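Local coordinates for putative fumarylpyruvate hydrolase (Burkholderia cenocepacia, PDB 4MAQ), which belongs to the fumarylacetoacetate hydrolase (FAH) family, and is probably a hydrolase built, as a dimer, around mixed beta sheets, at residues A72-N83 / F232-P240; R100-V111 / V186-R195. All blocks are in the same frame, centred on the assembly; numbering follows the deposited sequence.

Contact 1 of 2, residues A72-N83 / F232-P240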
loop_
_atom_site.group_PDB
_atom_site.type_symbol
_atom_site.label_atom_id
_atom_site.label_comp_id
_atom_site.label_asym_id
_atom_site.label_seq_id
_atom_site.Cartn_x
_atom_site.Cartn_y
_atom_site.Cartn_z
ATOM N N ALA B 72 -17.951 2.150 6.766
ATOM C CA ALA B 72 -18.166 3.342 7.599
ATOM C C ALA B 72 -19.501 3.178 8.338
ATOM O O ALA B 72 -20.426 3.975 8.186
ATOM C CB ALA B 72 -18.171 4.590 6.736
ATOM N N SER B 73 -19.579 2.119 9.133
ATOM C CA SER B 73 -20.787 1.749 9.876
ATOM C C SER B 73 -20.374 0.779 10.956
ATOM O O SER B 73 -19.240 0.303 10.967
ATOM C CB SER B 73 -21.826 1.116 8.941
ATOM O OG SER B 73 -21.277 0.021 8.243
ATOM N N GLY B 74 -21.262 0.513 11.907
ATOM C CA GLY B 74 -20.907 -0.375 12.986
ATOM C C GLY B 74 -19.837 0.237 13.860
ATOM O O GLY B 74 -19.943 1.395 14.265
ATOM N N THR B 75 -18.812 -0.554 14.145
ATOM C CA THR B 75 -17.665 -0.132 14.949
ATOM C C THR B 75 -16.458 -0.035 14.030
ATOM O O THR B 75 -16.246 -0.919 13.151
ATOM C CB THR B 75 -17.385 -1.139 16.102
ATOM O OG1 THR B 75 -18.529 -1.192 16.959
ATOM C CG2 THR B 75 -16.149 -0.742 16.938
ATOM N N VAL B 76 -15.649 0.999 14.235
ATOM C CA VAL B 76 -14.384 1.127 13.518
ATOM C C VAL B 76 -13.329 1.061 14.621
ATOM O O VAL B 76 -13.323 1.884 15.529
ATOM C CB VAL B 76 -14.293 2.435 12.701
ATOM C CG1 VAL B 76 -12.865 2.660 12.196
ATOM C CG2 VAL B 76 -15.282 2.418 11.527
ATOM N N ALA B 77 -12.427 0.090 14.536
ATOM C CA ALA B 77 -11.487 -0.128 15.637
ATOM C C ALA B 77 -10.554 1.064 15.874
ATOM O O ALA B 77 -10.098 1.711 14.934
ATOM C CB ALA B 77 -10.666 -1.378 15.380
ATOM N N TYR B 78 -10.244 1.328 17.137
ATOM C CA TYR B 78 -9.217 2.305 17.487
ATOM C C TYR B 78 -7.866 1.563 17.417
ATOM O O TYR B 78 -7.711 0.525 18.069
ATOM C CB TYR B 78 -9.488 2.846 18.901
ATOM C CG TYR B 78 -8.679 4.060 19.288
ATOM C CD1 TYR B 78 -7.386 3.934 19.779
ATOM C CD2 TYR B 78 -9.229 5.350 19.178
ATOM C CE1 TYR B 78 -6.640 5.049 20.125
ATOM C CE2 TYR B 78 -8.491 6.469 19.524
ATOM C CZ TYR B 78 -7.195 6.309 20.008
ATOM O OH TYR B 78 -6.416 7.401 20.361
ATOM N N PRO B 79 -6.916 2.047 16.596
ATOM C CA PRO B 79 -5.694 1.280 16.324
ATOM C C PRO B 79 -4.715 1.323 17.514
ATOM O O PRO B 79 -4.827 2.205 18.365
ATOM C CB PRO B 79 -5.095 2.021 15.108
ATOM C CG PRO B 79 -5.505 3.444 15.336
ATOM C CD PRO B 79 -6.908 3.349 15.907
ATOM N N PRO B 80 -3.763 0.375 17.544
ATOM C CA PRO B 80 -2.691 0.415 18.530
ATOM C C PRO B 80 -1.708 1.554 18.191
ATOM O O PRO B 80 -1.814 2.204 17.120
ATOM C CB PRO B 80 -2.020 -0.961 18.365
ATOM C CG PRO B 80 -2.224 -1.294 16.909
ATOM C CD PRO B 80 -3.560 -0.702 16.551
ATOM N N LEU B 81 -0.759 1.803 19.090
ATOM C CA LEU B 81 0.367 2.736 18.844
ATOM C C LEU B 81 -0.055 4.178 18.603
ATOM O O LEU B 81 0.661 4.947 17.945
ATOM C CB LEU B 81 1.209 2.341 17.627
ATOM C CG LEU B 81 2.015 1.066 17.592
ATOM C CD1 LEU B 81 2.997 1.152 16.432
ATOM C CD2 LEU B 81 2.752 0.830 18.901
ATOM N N THR B 82 -1.199 4.567 19.134
ATOM C CA THR B 82 -1.582 5.957 19.052
ATOM C C THR B 82 -2.352 6.452 20.272
ATOM O O THR B 82 -3.075 5.687 20.923
ATOM C CB THR B 82 -2.387 6.273 17.768
ATOM O OG1 THR B 82 -2.451 7.689 17.589
ATOM C CG2 THR B 82 -3.813 5.778 17.856
ATOM N N ASN B 83 -2.152 7.723 20.598
ATOM C CA ASN B 83 -3.006 8.413 21.546
ATOM C C ASN B 83 -3.638 9.615 20.836
ATOM O O ASN B 83 -4.188 10.497 21.488
ATOM C CB ASN B 83 -2.196 8.912 22.759
ATOM C CG ASN B 83 -1.280 7.850 23.369
ATOM O OD1 ASN B 83 -1.746 6.824 23.857
ATOM N ND2 ASN B 83 0.041 8.109 23.354
ATOM N N PHE B 232 -23.163 8.639 6.725
ATOM C CA PHE B 232 -22.722 7.507 7.516
ATOM C C PHE B 232 -22.829 7.816 9.002
ATOM O O PHE B 232 -22.913 9.003 9.430
ATOM C CB PHE B 232 -21.279 7.080 7.186
ATOM C CG PHE B 232 -20.254 8.093 7.569
ATOM C CD1 PHE B 232 -19.746 8.156 8.860
ATOM C CD2 PHE B 232 -19.762 8.999 6.618
ATOM C CE1 PHE B 232 -18.789 9.111 9.214
ATOM C CE2 PHE B 232 -18.808 9.958 6.968
ATOM C CZ PHE B 232 -18.330 10.017 8.275
ATOM N N GLU B 233 -22.795 6.731 9.774
ATOM C CA GLU B 233 -22.757 6.795 11.239
ATOM C C GLU B 233 -22.004 5.563 11.734
ATOM O O GLU B 233 -22.350 4.454 11.367
ATOM C CB GLU B 233 -24.182 6.835 11.794
ATOM C CG GLU B 233 -24.282 6.808 13.333
ATOM C CD GLU B 233 -25.631 7.275 13.860
ATOM O OE1 GLU B 233 -26.387 7.980 13.123
ATOM O OE2 GLU B 233 -25.956 6.950 15.023
ATOM N N PHE B 234 -20.955 5.762 12.526
ATOM C CA PHE B 234 -20.234 4.628 13.140
ATOM C C PHE B 234 -19.695 5.036 14.490
ATOM O O PHE B 234 -19.670 6.230 14.830
ATOM C CB PHE B 234 -19.122 4.066 12.212
ATOM C CG PHE B 234 -17.954 5.003 11.936
ATOM C CD1 PHE B 234 -16.925 5.168 12.857
ATOM C CD2 PHE B 234 -17.836 5.654 10.701
ATOM C CE1 PHE B 234 -15.826 5.981 12.568
ATOM C CE2 PHE B 234 -16.736 6.458 10.405
ATOM C CZ PHE B 234 -15.733 6.640 11.345
ATOM N N VAL B 235 -19.305 4.042 15.281
ATOM C CA VAL B 235 -18.767 4.276 16.606
ATOM C C VAL B 235 -17.299 3.836 16.622
ATOM O O VAL B 235 -16.959 2.754 16.134
ATOM C CB VAL B 235 -19.598 3.514 17.685
ATOM C CG1 VAL B 235 -18.978 3.639 19.064
ATOM C CG2 VAL B 235 -21.029 4.043 17.709
ATOM N N VAL B 236 -16.430 4.674 17.172
ATOM C CA VAL B 236 -15.013 4.324 17.335
ATOM C C VAL B 236 -14.875 3.301 18.462
ATOM O O VAL B 236 -15.477 3.471 19.546
ATOM C CB VAL B 236 -14.193 5.577 17.649
ATOM C CG1 VAL B 236 -12.727 5.234 17.851
ATOM C CG2 VAL B 236 -14.328 6.573 16.502
ATOM N N GLY B 237 -14.111 2.243 18.207
ATOM C CA GLY B 237 -13.911 1.211 19.208
ATOM C C GLY B 237 -13.051 1.641 20.388
ATOM O O GLY B 237 -12.534 2.775 20.459
ATOM N N ALA B 238 -12.905 0.710 21.323
ATOM C CA ALA B 238 -12.129 0.929 22.539
ATOM C C ALA B 238 -10.631 0.915 22.212
ATOM O O ALA B 238 -10.174 0.197 21.324
ATOM C CB ALA B 238 -12.452 -0.154 23.578
ATOM N N LYS B 239 -9.857 1.681 22.975
ATOM C CA LYS B 239 -8.407 1.678 22.843
ATOM C C LYS B 239 -7.834 0.324 23.284
ATOM O O LYS B 239 -8.177 -0.180 24.355
ATOM C CB LYS B 239 -7.817 2.829 23.660
ATOM C CG LYS B 239 -6.322 3.038 23.509
ATOM C CD LYS B 239 -5.890 4.284 24.278
ATOM C CE LYS B 239 -4.444 4.681 24.000
ATOM N NZ LYS B 239 -4.159 6.071 24.466
ATOM N N PRO B 240 -6.970 -0.275 22.449
ATOM C CA PRO B 240 -6.418 -1.596 22.801
ATOM C C PRO B 240 -5.341 -1.480 23.864
ATOM O O PRO B 240 -4.983 -2.483 24.483
ATOM C CB PRO B 240 -5.831 -2.089 21.472
ATOM C CG PRO B 240 -5.485 -0.835 20.725
ATOM C CD PRO B 240 -6.494 0.204 21.128
ATOM O OXT PRO B 240 -4.812 -0.388 24.123
HETATM O O HOH W 1 -23.143 4.292 8.160
HETATM O O HOH W 2 -23.742 2.082 12.250
HETATM O O HOH W 3 -11.011 -0.835 18.971
HETATM O O HOH W 4 -6.135 7.636 23.230
#
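V235 is gripped through both its polar backbone atoms: V235 N donates to G74 O (2.9 Å), and V235 O accepts from V76 N (2.9 Å). Two residues on, G237 N donates to V76 O (2.8 Å) from well above the carbonyl plane, 37° out of it. Three waters extend this backbone ladder, linking A72 O to E233 N, G74 N to E233 O, and Y78 N to A238 O. The pairing is parallel, T75 opposite V235 and V76 opposite V236, and it lays the short strand 75-76 along strand 230-236 as the outermost strand, within this chain, of a five-stranded mixed sheet; strand 221-226 flanks 230-236 on its other side.

Apolar contacts add a second layer. V76 CG2 sits over one face of the F234 ring, a CH-pi contact 3.7 Å from the centroid and 22° off the normal. A chi1 of 66° brings the ring there, CG lying between the backbone N and carbonyl carbon. A72 CB packs on F232 CB (4.0 Å), and F232 continues to I89 and V118. The Y78 ring takes V236 CG1 at its edge, against CD2 (3.7 Å); its CD1 lies 4.1 Å from P240 CD.

Among the polar ends, K239 runs alongside Y78, and its NZ donates to N83 OD1 (2.6 Å) in the carbonyl plane, on a lone pair. The same NZ donates to a water that is also bonded to Y78 OH. G237 O, buried against Y78 CB, finds no polar partner. T82 OG1 turns to D124, while P80 packs on S196 of the second subunit.

Contact 2 of 2, residues R100-V111 / V186-R195; sequences RSIDPADALSHV and VPDVIAYVSR
R100 meets the last turn of segment 186-195 with its backbone and CB, close to S194 O, while its guanidinium leads away to a long, weak ion pair with E198. S101 N donates to S194 O (2.9 Å) almost straight, 175° at the hydrogen, but from 60° above the carbonyl plane. At I102 the backbone N donates to S194 OG (2.9 Å). That hydroxyl, set between its own backbone N and carbonyl carbon (chi1 79°), in turn donates to A191 O (2.7 Å), which fixes its rotation. I102 CD1 is wedged between S194 CB, I190 CG2 and one face of the H110 ring. I102 O lies tight against A191 CB (3.1 Å) and accepts a hydrogen bond from a water to which R195 NH1 also donates.

D103 is the N-cap of a weakly bonded turn of helix at 104-107, its OD1 accepting from A105 N. This short helix, followed by a 3-10 turn, leads into strand 111-122 and packs against helix 186-196, whose V189 and I190 also reach I205 of strand 204-206 in the large mixed sheet.

P104 crosses D188 at about a right angle, its CG 3.4 Å from D188 OD1, and also touches A191 CB. A107 CB faces the helix directly, meeting P187 O and I190 CG2 (3.7 Å). Beyond it, L108 drapes its branch over P187, CG to CG 3.9 Å, and CD2 reaches V186 CG1. V111 closes the row: its CG2 packs on I190 CD1 (3.6 Å), and both V111 and V186 touch V93 of the neighbouring strand 85-95.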
loop_
_atom_site.group_PDB
_atom_site.type_symbol
_atom_site.label_atom_id
_atom_site.label_comp_id
_atom_site.label_asym_id
_atom_site.label_seq_id
_atom_site.Cartn_x
_atom_site.Cartn_y
_atom_site.Cartn_z
ATOM N N ARG B 100 -3.329 4.987 -18.289
ATOM C CA ARG B 100 -2.169 5.788 -17.912
ATOM C C ARG B 100 -2.169 7.094 -18.700
ATOM O O ARG B 100 -2.724 7.161 -19.813
ATOM C CB ARG B 100 -0.840 5.027 -18.042
ATOM C CG ARG B 100 -0.406 4.720 -19.445
ATOM C CD ARG B 100 1.010 4.146 -19.448
ATOM N NE ARG B 100 1.159 2.936 -18.624
ATOM C CZ ARG B 100 0.745 1.716 -18.967
ATOM N NH1 ARG B 100 0.093 1.510 -20.123
ATOM N NH2 ARG B 100 0.978 0.701 -18.143
ATOM N N SER B 101 -1.563 8.132 -18.112
ATOM C CA SER B 101 -1.479 9.445 -18.767
ATOM C C SER B 101 -2.851 9.888 -19.302
ATOM O O SER B 101 -3.006 10.258 -20.475
ATOM C CB SER B 101 -0.407 9.411 -19.863
ATOM O OG SER B 101 0.872 9.230 -19.270
ATOM N N ILE B 102 -3.843 9.858 -18.410
ATOM C CA ILE B 102 -5.214 10.185 -18.750
ATOM C C ILE B 102 -5.354 11.707 -18.822
ATOM O O ILE B 102 -4.959 12.417 -17.896
ATOM C CB ILE B 102 -6.192 9.615 -17.685
ATOM C CG1 ILE B 102 -6.052 8.094 -17.586
ATOM C CG2 ILE B 102 -7.641 10.014 -18.008
ATOM C CD1 ILE B 102 -6.746 7.503 -16.377
ATOM N N ASP B 103 -5.909 12.211 -19.916
ATOM C CA ASP B 103 -6.157 13.649 -20.008
ATOM C C ASP B 103 -7.337 13.999 -19.094
ATOM O O ASP B 103 -8.318 13.238 -19.035
ATOM C CB ASP B 103 -6.499 14.045 -21.454
ATOM C CG ASP B 103 -6.575 15.552 -21.654
ATOM O OD1 ASP B 103 -7.641 16.152 -21.406
ATOM O OD2 ASP B 103 -5.560 16.145 -22.062
ATOM N N PRO B 104 -7.256 15.159 -18.385
ATOM C CA PRO B 104 -8.388 15.567 -17.552
ATOM C C PRO B 104 -9.714 15.555 -18.291
ATOM O O PRO B 104 -10.732 15.190 -17.694
ATOM C CB PRO B 104 -7.995 16.970 -17.085
ATOM C CG PRO B 104 -6.501 16.909 -17.029
ATOM C CD PRO B 104 -6.100 16.069 -18.217
ATOM N N ALA B 105 -9.714 15.921 -19.573
ATOM C CA ALA B 105 -10.961 15.929 -20.335
ATOM C C ALA B 105 -11.598 14.547 -20.472
ATOM O O ALA B 105 -12.787 14.438 -20.726
ATOM C CB ALA B 105 -10.744 16.559 -21.707
ATOM N N ASP B 106 -10.803 13.491 -20.301
ATOM C CA ASP B 106 -11.260 12.099 -20.430
ATOM C C ASP B 106 -11.398 11.399 -19.078
ATOM O O ASP B 106 -11.850 10.259 -19.009
ATOM C CB ASP B 106 -10.249 11.303 -21.267
ATOM C CG ASP B 106 -10.090 11.856 -22.671
ATOM O OD1 ASP B 106 -11.101 12.302 -23.243
ATOM O OD2 ASP B 106 -8.956 11.838 -23.207
ATOM N N ALA B 107 -10.982 12.071 -18.016
ATOM C CA ALA B 107 -10.828 11.395 -16.732
ATOM C C ALA B 107 -12.131 10.885 -16.111
ATOM O O ALA B 107 -12.185 9.764 -15.587
ATOM C CB ALA B 107 -10.094 12.288 -15.758
ATOM N N LEU B 108 -13.198 11.679 -16.207
ATOM C CA LEU B 108 -14.459 11.244 -15.615
ATOM C C LEU B 108 -15.011 9.983 -16.284
ATOM O O LEU B 108 -15.731 9.235 -15.646
ATOM C CB LEU B 108 -15.481 12.391 -15.572
ATOM C CG LEU B 108 -15.097 13.540 -14.624
ATOM C CD1 LEU B 108 -16.147 14.639 -14.705
ATOM C CD2 LEU B 108 -14.914 13.078 -13.183
ATOM N N SER B 109 -14.641 9.720 -17.538
ATOM C CA SER B 109 -15.065 8.474 -18.184
ATOM C C SER B 109 -14.454 7.232 -17.560
ATOM O O SER B 109 -14.916 6.125 -17.826
ATOM C CB SER B 109 -14.783 8.471 -19.679
ATOM O OG SER B 109 -13.422 8.191 -19.944
ATOM N N HIS B 110 -13.406 7.424 -16.756
ATOM C CA HIS B 110 -12.788 6.326 -16.015
ATOM C C HIS B 110 -13.445 6.076 -14.676
ATOM O O HIS B 110 -13.041 5.133 -13.977
ATOM C CB HIS B 110 -11.290 6.607 -15.796
ATOM C CG HIS B 110 -10.480 6.576 -17.068
ATOM N ND1 HIS B 110 -9.691 5.497 -17.422
ATOM C CD2 HIS B 110 -10.361 7.476 -18.077
ATOM C CE1 HIS B 110 -9.108 5.746 -18.584
ATOM N NE2 HIS B 110 -9.492 6.942 -18.998
ATOM N N VAL B 111 -14.412 6.909 -14.290
ATOM C CA VAL B 111 -15.006 6.796 -12.947
ATOM C C VAL B 111 -16.225 5.875 -12.957
ATOM O O VAL B 111 -17.163 6.100 -13.726
ATOM C CB VAL B 111 -15.412 8.181 -12.407
ATOM C CG1 VAL B 111 -16.187 8.077 -11.103
ATOM C CG2 VAL B 111 -14.167 9.044 -12.237
ATOM N N VAL B 186 -11.558 16.667 -9.421
ATOM C CA VAL B 186 -11.438 15.226 -9.589
ATOM C C VAL B 186 -10.768 14.818 -10.918
ATOM O O VAL B 186 -9.877 13.976 -10.897
ATOM C CB VAL B 186 -12.817 14.549 -9.387
ATOM C CG1 VAL B 186 -12.801 13.094 -9.842
ATOM C CG2 VAL B 186 -13.238 14.680 -7.928
ATOM N N PRO B 187 -11.150 15.433 -12.074
ATOM C CA PRO B 187 -10.498 14.995 -13.326
ATOM C C PRO B 187 -8.977 15.214 -13.306
ATOM O O PRO B 187 -8.231 14.393 -13.865
ATOM C CB PRO B 187 -11.140 15.885 -14.411
ATOM C CG PRO B 187 -12.442 16.326 -13.834
ATOM C CD PRO B 187 -12.247 16.389 -12.338
ATOM N N ASP B 188 -8.522 16.296 -12.674
ATOM C CA ASP B 188 -7.079 16.557 -12.584
ATOM C C ASP B 188 -6.392 15.638 -11.595
ATOM O O ASP B 188 -5.284 15.210 -11.833
ATOM C CB ASP B 188 -6.790 17.998 -12.210
ATOM C CG ASP B 188 -7.238 18.950 -13.268
ATOM O OD1 ASP B 188 -6.654 18.915 -14.344
ATOM O OD2 ASP B 188 -8.179 19.691 -13.018
ATOM N N VAL B 189 -7.063 15.319 -10.493
ATOM C CA VAL B 189 -6.505 14.365 -9.543
ATOM C C VAL B 189 -6.294 13.004 -10.227
ATOM O O VAL B 189 -5.223 12.394 -10.096
ATOM C CB VAL B 189 -7.389 14.246 -8.293
ATOM C CG1 VAL B 189 -6.854 13.149 -7.391
ATOM C CG2 VAL B 189 -7.349 15.569 -7.535
ATOM N N ILE B 190 -7.308 12.550 -10.967
ATOM C CA ILE B 190 -7.215 11.295 -11.709
ATOM C C ILE B 190 -6.036 11.344 -12.681
ATOM O O ILE B 190 -5.241 10.416 -12.756
ATOM C CB ILE B 190 -8.517 11.003 -12.467
ATOM C CG1 ILE B 190 -9.626 10.642 -11.464
ATOM C CG2 ILE B 190 -8.317 9.945 -13.544
ATOM C CD1 ILE B 190 -11.007 10.655 -12.066
ATOM N N ALA B 191 -5.947 12.415 -13.464
ATOM C CA ALA B 191 -4.842 12.585 -14.410
ATOM C C ALA B 191 -3.462 12.478 -13.722
ATOM O O ALA B 191 -2.577 11.759 -14.201
ATOM C CB ALA B 191 -4.989 13.913 -15.155
ATOM N N TYR B 192 -3.293 13.167 -12.590
ATOM C CA TYR B 192 -2.039 13.151 -11.856
ATOM C C TYR B 192 -1.682 11.732 -11.374
ATOM O O TYR B 192 -0.533 11.285 -11.548
ATOM C CB TYR B 192 -2.121 14.094 -10.660
ATOM C CG TYR B 192 -1.630 15.493 -10.924
ATOM C CD1 TYR B 192 -0.278 15.719 -11.125
ATOM C CD2 TYR B 192 -2.502 16.579 -10.975
ATOM C CE1 TYR B 192 0.214 16.982 -11.363
ATOM C CE2 TYR B 192 -2.024 17.865 -11.223
ATOM C CZ TYR B 192 -0.658 18.059 -11.419
ATOM O OH TYR B 192 -0.111 19.303 -11.659
ATOM N N VAL B 193 -2.651 11.002 -10.816
ATOM C CA VAL B 193 -2.322 9.646 -10.355
ATOM C C VAL B 193 -1.880 8.808 -11.558
ATOM O O VAL B 193 -0.889 8.069 -11.483
ATOM C CB VAL B 193 -3.494 8.938 -9.634
ATOM C CG1 VAL B 193 -3.158 7.467 -9.362
ATOM C CG2 VAL B 193 -3.834 9.658 -8.328
ATOM N N SER B 194 -2.583 8.963 -12.682
ATOM C CA SER B 194 -2.302 8.163 -13.884
ATOM C C SER B 194 -0.954 8.460 -14.545
ATOM O O SER B 194 -0.550 7.734 -15.444
ATOM C CB SER B 194 -3.414 8.362 -14.922
ATOM O OG SER B 194 -3.253 9.591 -15.624
ATOM N N ARG B 195 -0.273 9.529 -14.123
ATOM C CA ARG B 195 1.058 9.821 -14.643
ATOM C C ARG B 195 2.148 9.190 -13.766
ATOM O O ARG B 195 3.302 9.162 -14.164
ATOM C CB ARG B 195 1.266 11.338 -14.820
ATOM C CG ARG B 195 0.359 11.910 -15.905
ATOM C CD ARG B 195 0.714 13.335 -16.288
ATOM N NE ARG B 195 0.387 14.320 -15.261
ATOM C CZ ARG B 195 -0.707 15.087 -15.267
ATOM N NH1 ARG B 195 -1.609 14.984 -16.236
ATOM N NH2 ARG B 195 -0.905 15.961 -14.290
HETATM O O HOH W 5 -2.275 12.842 -17.623
#

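Contacts 1 and 2 lie on opposite sides of the chain's centre, about 33 Å between their centres and about 17 Å between nearest atoms, and do not touch. Along the chain they are nested: 72-83 comes first, then 100-111 and 186-195, and 232-240 ends the chain, so contact 1 closes a loop that holds all of contact 2. Contact 1 belongs to the five-stranded sheet and brings the C-terminal residues alongside 72-83, whose A72 bonds to V148 of the large mixed sheet. Contact 2 joins the 104-107 turn to helix 186-196, which packs on that large sheet. Strand 85-95 gives side-chain neighbours to both; strand 111-122 touches contact 1 and begins at V111 in contact 2.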